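Local structure of rhamnose ABC transporter, rhamnose-binding protein (Actinomyces odontolyticus ATCC 17982, 5BQ3) at residues 124-132 with 274-285. The protein probably binds a carbohydrate, most likely rhamnose, as the solute-binding component of an ABC transporter. Numbering follows the deposited sequence.
Sequences CRDLFINQV and LGYVAAYAGAAL
Both carboxylate oxygens of Asp126 have partners outside the two segments, OD1 a salt bridge to Arg107 and OD2 a hydrogen bond from the backbone N of Val113, while the apolar root of the same side chain, CB, rests 4.1 Å from CD1 of Leu285. From there on the contact shows how a helix covers a parallel sheet through aliphatic packing. Strand 127-130 and helix 274-285 run nearly antiparallel, at 161°, their axes 8.7 Å apart. Ile129 is the centrepiece. With CG1 anti to the carbonyl carbon (chi1 -42°), its two branches part: CG2 meets CG1 of Val277 at 3.8 Å and also Leu274 CD1, whereas CG1 packs over the backbone and methyl of Ala278, and CD1 reaches Ala281 CB at 3.7 Å. An alanine in place of Ile129 is likely to deprive Val277 CG1 of the methyl it packs on and open a gap under the helix. Ala281 CB also receives Leu127 CD2, at 3.8 Å, and that methyl continues to Leu285 CD1. At the other end Leu274 crosses Gln131, its CD2 lying 3.7 Å from Gln131 CG. Strand 127-130 lies in the six-stranded parallel sheet of one lobe of a type I periplasmic-binding-protein fold, between strands 112-116 and 313-315, whose Val114 and Val314 touch Ile129. Over this face, helix 271-287 neighbours helix 40-56, Leu274 touching Met45.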
ATOM      1  N   CYS A 124     -12.564  11.782  11.535  1.00 40.06           N
ATOM      2  CA  CYS A 124     -13.564  11.622  10.466  1.00 39.49           C
ATOM      3  C   CYS A 124     -13.891  10.154  10.172  1.00 40.32           C
ATOM      4  O   CYS A 124     -14.705   9.893   9.283  1.00 39.75           O
ATOM      5  CB  CYS A 124     -13.158  12.346   9.182  1.00 40.18           C
ATOM      6  SG  CYS A 124     -11.646  13.336   9.304  1.00 44.70           S
ATOM      7  N   ARG A 125     -13.278   9.199  10.893  1.00 34.49           N
ATOM      8  CA  ARG A 125     -13.540   7.784  10.638  1.00 32.55           C
ATOM      9  C   ARG A 125     -13.561   6.968  11.931  1.00 36.63           C
ATOM     10  O   ARG A 125     -12.983   7.367  12.946  1.00 37.18           O
ATOM     11  CB  ARG A 125     -12.527   7.203   9.620  1.00 29.64           C
ATOM     12  CG  ARG A 125     -11.159   6.795  10.160  1.00 31.10           C
ATOM     13  CD  ARG A 125     -10.265   7.967  10.506  1.00 29.27           C
ATOM     14  NE  ARG A 125      -8.876   7.551  10.665  1.00 31.66           N
ATOM     15  CZ  ARG A 125      -8.349   7.086  11.792  1.00 39.71           C
ATOM     16  NH1 ARG A 125      -9.095   6.973  12.886  1.00 23.08           N
ATOM     17  NH2 ARG A 125      -7.073   6.727  11.834  1.00 22.66           N
ATOM     18  N   ASP A 126     -14.246   5.822  11.877  1.00 32.67           N
ATOM     19  CA  ASP A 126     -14.397   4.893  12.991  1.00 32.85           C
ATOM     20  C   ASP A 126     -13.217   3.931  13.055  1.00 35.55           C
ATOM     21  O   ASP A 126     -12.882   3.455  14.141  1.00 35.60           O
ATOM     22  CB  ASP A 126     -15.716   4.110  12.860  1.00 34.83           C
ATOM     23  CG  ASP A 126     -16.960   4.970  12.961  1.00 46.62           C
ATOM     24  OD1 ASP A 126     -17.302   5.392  14.089  1.00 49.45           O
ATOM     25  OD2 ASP A 126     -17.607   5.202  11.919  1.00 51.06           O
ATOM     26  N   LEU A 127     -12.585   3.658  11.887  1.00 30.83           N
ATOM     27  CA  LEU A 127     -11.462   2.732  11.714  1.00 29.82           C
ATOM     28  C   LEU A 127     -10.683   3.022  10.430  1.00 31.14           C
ATOM     29  O   LEU A 127     -11.273   3.443   9.434  1.00 30.19           O
ATOM     30  CB  LEU A 127     -12.028   1.292  11.648  1.00 30.38           C
ATOM     31  CG  LEU A 127     -11.374   0.192  12.488  1.00 35.89           C
ATOM     32  CD1 LEU A 127     -11.453   0.487  13.983  1.00 37.41           C
ATOM     33  CD2 LEU A 127     -12.058  -1.129  12.240  1.00 38.49           C
ATOM     34  N   PHE A 128      -9.358   2.771  10.450  1.00 26.95           N
ATOM     35  CA  PHE A 128      -8.478   2.891   9.283  1.00 24.97           C
ATOM     36  C   PHE A 128      -7.802   1.537   9.017  1.00 29.24           C
ATOM     37  O   PHE A 128      -7.275   0.922   9.944  1.00 28.97           O
ATOM     38  CB  PHE A 128      -7.436   4.021   9.436  1.00 25.97           C
ATOM     39  CG  PHE A 128      -6.358   4.067   8.367  1.00 25.91           C
ATOM     40  CD1 PHE A 128      -6.690   4.165   7.017  1.00 27.78           C
ATOM     41  CD2 PHE A 128      -5.012   4.029   8.711  1.00 27.06           C
ATOM     42  CE1 PHE A 128      -5.694   4.184   6.033  1.00 27.42           C
ATOM     43  CE2 PHE A 128      -4.018   4.059   7.725  1.00 28.57           C
ATOM     44  CZ  PHE A 128      -4.367   4.144   6.396  1.00 25.79           C
ATOM     45  N   ILE A 129      -7.843   1.072   7.755  1.00 26.12           N
ATOM     46  CA  ILE A 129      -7.235  -0.187   7.325  1.00 26.03           C
ATOM     47  C   ILE A 129      -6.001   0.143   6.492  1.00 30.99           C
ATOM     48  O   ILE A 129      -6.122   0.679   5.386  1.00 30.29           O
ATOM     49  CB  ILE A 129      -8.230  -1.123   6.562  1.00 29.09           C
ATOM     50  CG1 ILE A 129      -9.650  -1.172   7.214  1.00 29.51           C
ATOM     51  CG2 ILE A 129      -7.640  -2.533   6.371  1.00 29.98           C
ATOM     52  CD1 ILE A 129      -9.774  -1.724   8.675  1.00 32.80           C
ATOM     53  N   ASN A 130      -4.816  -0.145   7.041  1.00 28.70           N
ATOM     54  CA  ASN A 130      -3.549   0.087   6.358  1.00 28.66           C
ATOM     55  C   ASN A 130      -3.036  -1.222   5.771  1.00 35.03           C
ATOM     56  O   ASN A 130      -3.124  -2.266   6.423  1.00 35.46           O
ATOM     57  CB  ASN A 130      -2.523   0.697   7.317  1.00 29.32           C
ATOM     58  CG  ASN A 130      -1.431   1.530   6.676  1.00 48.40           C
ATOM     59  OD1 ASN A 130      -1.356   1.727   5.451  1.00 40.93           O
ATOM     60  ND2 ASN A 130      -0.566   2.069   7.514  1.00 40.77           N
ATOM     61  N   GLN A 131      -2.523  -1.170   4.532  1.00 32.82           N
ATOM     62  CA  GLN A 131      -1.977  -2.328   3.813  1.00 33.24           C
ATOM     63  C   GLN A 131      -0.813  -2.942   4.573  1.00 38.13           C
ATOM     64  O   GLN A 131      -0.809  -4.140   4.848  1.00 38.20           O
ATOM     65  CB  GLN A 131      -1.485  -1.931   2.400  1.00 34.26           C
ATOM     66  CG  GLN A 131      -2.458  -1.117   1.563  1.00 54.67           C
ATOM     67  CD  GLN A 131      -2.141   0.356   1.599  1.00 77.41           C
ATOM     68  OE1 GLN A 131      -2.233   1.018   2.642  1.00 73.86           O
ATOM     69  NE2 GLN A 131      -1.781   0.906   0.447  1.00 70.47           N
ATOM     70  N   VAL A 132       0.178  -2.098   4.902  1.00 35.55           N
ATOM     71  CA  VAL A 132       1.445  -2.449   5.545  1.00 35.81           C
ATOM     72  C   VAL A 132       1.854  -1.391   6.581  1.00 40.37           C
ATOM     73  O   VAL A 132       1.482  -0.224   6.449  1.00 40.40           O
ATOM     74  CB  VAL A 132       2.561  -2.608   4.459  1.00 39.21           C
ATOM     75  CG1 VAL A 132       2.404  -3.910   3.681  1.00 39.41           C
ATOM     76  CG2 VAL A 132       2.591  -1.419   3.499  1.00 38.22           C
ATOM     77  N   LEU A 274      -6.741  -5.802   1.217  1.00 33.20           N
ATOM     78  CA  LEU A 274      -7.058  -4.541   1.883  1.00 32.39           C
ATOM     79  C   LEU A 274      -8.573  -4.271   1.858  1.00 36.52           C
ATOM     80  O   LEU A 274      -9.140  -3.930   2.896  1.00 36.42           O
ATOM     81  CB  LEU A 274      -6.276  -3.382   1.235  1.00 31.65           C
ATOM     82  CG  LEU A 274      -6.562  -1.970   1.742  1.00 35.51           C
ATOM     83  CD1 LEU A 274      -5.902  -1.720   3.085  1.00 35.40           C
ATOM     84  CD2 LEU A 274      -6.099  -0.956   0.748  1.00 36.35           C
ATOM     85  N   GLY A 275      -9.199  -4.443   0.692  1.00 33.13           N
ATOM     86  CA  GLY A 275     -10.638  -4.275   0.516  1.00 33.18           C
ATOM     87  C   GLY A 275     -11.425  -5.330   1.271  1.00 37.09           C
ATOM     88  O   GLY A 275     -12.496  -5.038   1.811  1.00 37.36           O
ATOM     89  N   TYR A 276     -10.870  -6.559   1.334  1.00 33.12           N
ATOM     90  CA  TYR A 276     -11.428  -7.723   2.026  1.00 33.59           C
ATOM     91  C   TYR A 276     -11.545  -7.456   3.536  1.00 38.13           C
ATOM     92  O   TYR A 276     -12.634  -7.608   4.086  1.00 39.40           O
ATOM     93  CB  TYR A 276     -10.559  -8.971   1.755  1.00 34.70           C
ATOM     94  CG  TYR A 276     -11.203 -10.284   2.140  1.00 36.97           C
ATOM     95  CD1 TYR A 276     -11.960 -11.009   1.224  1.00 39.83           C
ATOM     96  CD2 TYR A 276     -11.011 -10.833   3.405  1.00 37.81           C
ATOM     97  CE1 TYR A 276     -12.552 -12.222   1.573  1.00 41.71           C
ATOM     98  CE2 TYR A 276     -11.593 -12.047   3.764  1.00 39.82           C
ATOM     99  CZ  TYR A 276     -12.363 -12.739   2.845  1.00 47.54           C
ATOM    100  OH  TYR A 276     -12.932 -13.937   3.203  1.00 50.42           O
ATOM    101  N   VAL A 277     -10.435  -7.039   4.189  1.00 33.52           N
ATOM    102  CA  VAL A 277     -10.356  -6.730   5.627  1.00 32.88           C
ATOM    103  C   VAL A 277     -11.279  -5.544   5.960  1.00 35.55           C
ATOM    104  O   VAL A 277     -11.994  -5.600   6.961  1.00 35.63           O
ATOM    105  CB  VAL A 277      -8.884  -6.475   6.086  1.00 36.08           C
ATOM    106  CG1 VAL A 277      -8.812  -5.974   7.529  1.00 36.14           C
ATOM    107  CG2 VAL A 277      -8.034  -7.734   5.928  1.00 36.26           C
ATOM    108  N   ALA A 278     -11.288  -4.501   5.103  1.00 30.95           N
ATOM    109  CA  ALA A 278     -12.098  -3.290   5.269  1.00 30.27           C
ATOM    110  C   ALA A 278     -13.605  -3.586   5.298  1.00 34.90           C
ATOM    111  O   ALA A 278     -14.310  -3.022   6.131  1.00 34.60           O
ATOM    112  CB  ALA A 278     -11.780  -2.299   4.165  1.00 30.36           C
ATOM    113  N   ALA A 279     -14.089  -4.479   4.410  1.00 32.54           N
ATOM    114  CA  ALA A 279     -15.498  -4.871   4.334  1.00 33.01           C
ATOM    115  C   ALA A 279     -15.915  -5.648   5.583  1.00 37.77           C
ATOM    116  O   ALA A 279     -17.036  -5.461   6.060  1.00 38.80           O
ATOM    117  CB  ALA A 279     -15.747  -5.698   3.085  1.00 34.24           C
ATOM    118  N   TYR A 280     -15.007  -6.489   6.130  1.00 33.57           N
ATOM    119  CA  TYR A 280     -15.252  -7.265   7.351  1.00 34.02           C
ATOM    120  C   TYR A 280     -15.190  -6.363   8.584  1.00 37.73           C
ATOM    121  O   TYR A 280     -15.932  -6.594   9.539  1.00 37.73           O
ATOM    122  CB  TYR A 280     -14.259  -8.434   7.483  1.00 35.34           C
ATOM    123  CG  TYR A 280     -14.737  -9.701   6.805  1.00 37.60           C
ATOM    124  CD1 TYR A 280     -15.540 -10.617   7.480  1.00 40.92           C
ATOM    125  CD2 TYR A 280     -14.405  -9.975   5.483  1.00 37.82           C
ATOM    126  CE1 TYR A 280     -15.996 -11.777   6.856  1.00 42.65           C
ATOM    127  CE2 TYR A 280     -14.855 -11.132   4.849  1.00 39.87           C
ATOM    128  CZ  TYR A 280     -15.657 -12.028   5.536  1.00 47.90           C
ATOM    129  OH  TYR A 280     -16.093 -13.172   4.911  1.00 50.15           O
ATOM    130  N   ALA A 281     -14.316  -5.331   8.547  1.00 34.25           N
ATOM    131  CA  ALA A 281     -14.143  -4.342   9.615  1.00 34.20           C
ATOM    132  C   ALA A 281     -15.386  -3.468   9.751  1.00 39.78           C
ATOM    133  O   ALA A 281     -15.798  -3.168  10.869  1.00 40.95           O
ATOM    134  CB  ALA A 281     -12.926  -3.480   9.340  1.00 33.67           C
ATOM    135  N   GLY A 282     -15.977  -3.097   8.616  1.00 36.17           N
ATOM    136  CA  GLY A 282     -17.187  -2.289   8.549  1.00 36.49           C
ATOM    137  C   GLY A 282     -18.415  -3.048   9.003  1.00 42.29           C
ATOM    138  O   GLY A 282     -19.283  -2.478   9.668  1.00 42.97           O
ATOM    139  N   ALA A 283     -18.483  -4.347   8.656  1.00 39.53           N
ATOM    140  CA  ALA A 283     -19.567  -5.257   9.031  1.00 40.48           C
ATOM    141  C   ALA A 283     -19.559  -5.513  10.535  1.00 45.46           C
ATOM    142  O   ALA A 283     -20.626  -5.626  11.137  1.00 46.79           O
ATOM    143  CB  ALA A 283     -19.431  -6.568   8.275  1.00 41.56           C
ATOM    144  N   ALA A 284     -18.355  -5.586  11.140  1.00 41.20           N
ATOM    145  CA  ALA A 284     -18.146  -5.800  12.573  1.00 41.44           C
ATOM    146  C   ALA A 284     -18.591  -4.581  13.394  1.00 44.92           C
ATOM    147  O   ALA A 284     -19.166  -4.751  14.470  1.00 46.24           O
ATOM    148  CB  ALA A 284     -16.684  -6.106  12.840  1.00 41.72           C
ATOM    149  N   LEU A 285     -18.339  -3.357  12.876  1.00 39.24           N
ATOM    150  CA  LEU A 285     -18.728  -2.098  13.519  1.00 38.77           C
ATOM    151  C   LEU A 285     -20.246  -1.891  13.458  1.00 44.32           C
ATOM    152  O   LEU A 285     -20.846  -1.430  14.432  1.00 44.70           O
ATOM    153  CB  LEU A 285     -18.017  -0.902  12.854  1.00 37.23           C
ATOM    154  CG  LEU A 285     -16.540  -0.677  13.185  1.00 40.52           C
ATOM    155  CD1 LEU A 285     -15.854   0.094  12.077  1.00 39.11           C
ATOM    156  CD2 LEU A 285     -16.368   0.054  14.503  1.00 43.08           C
TER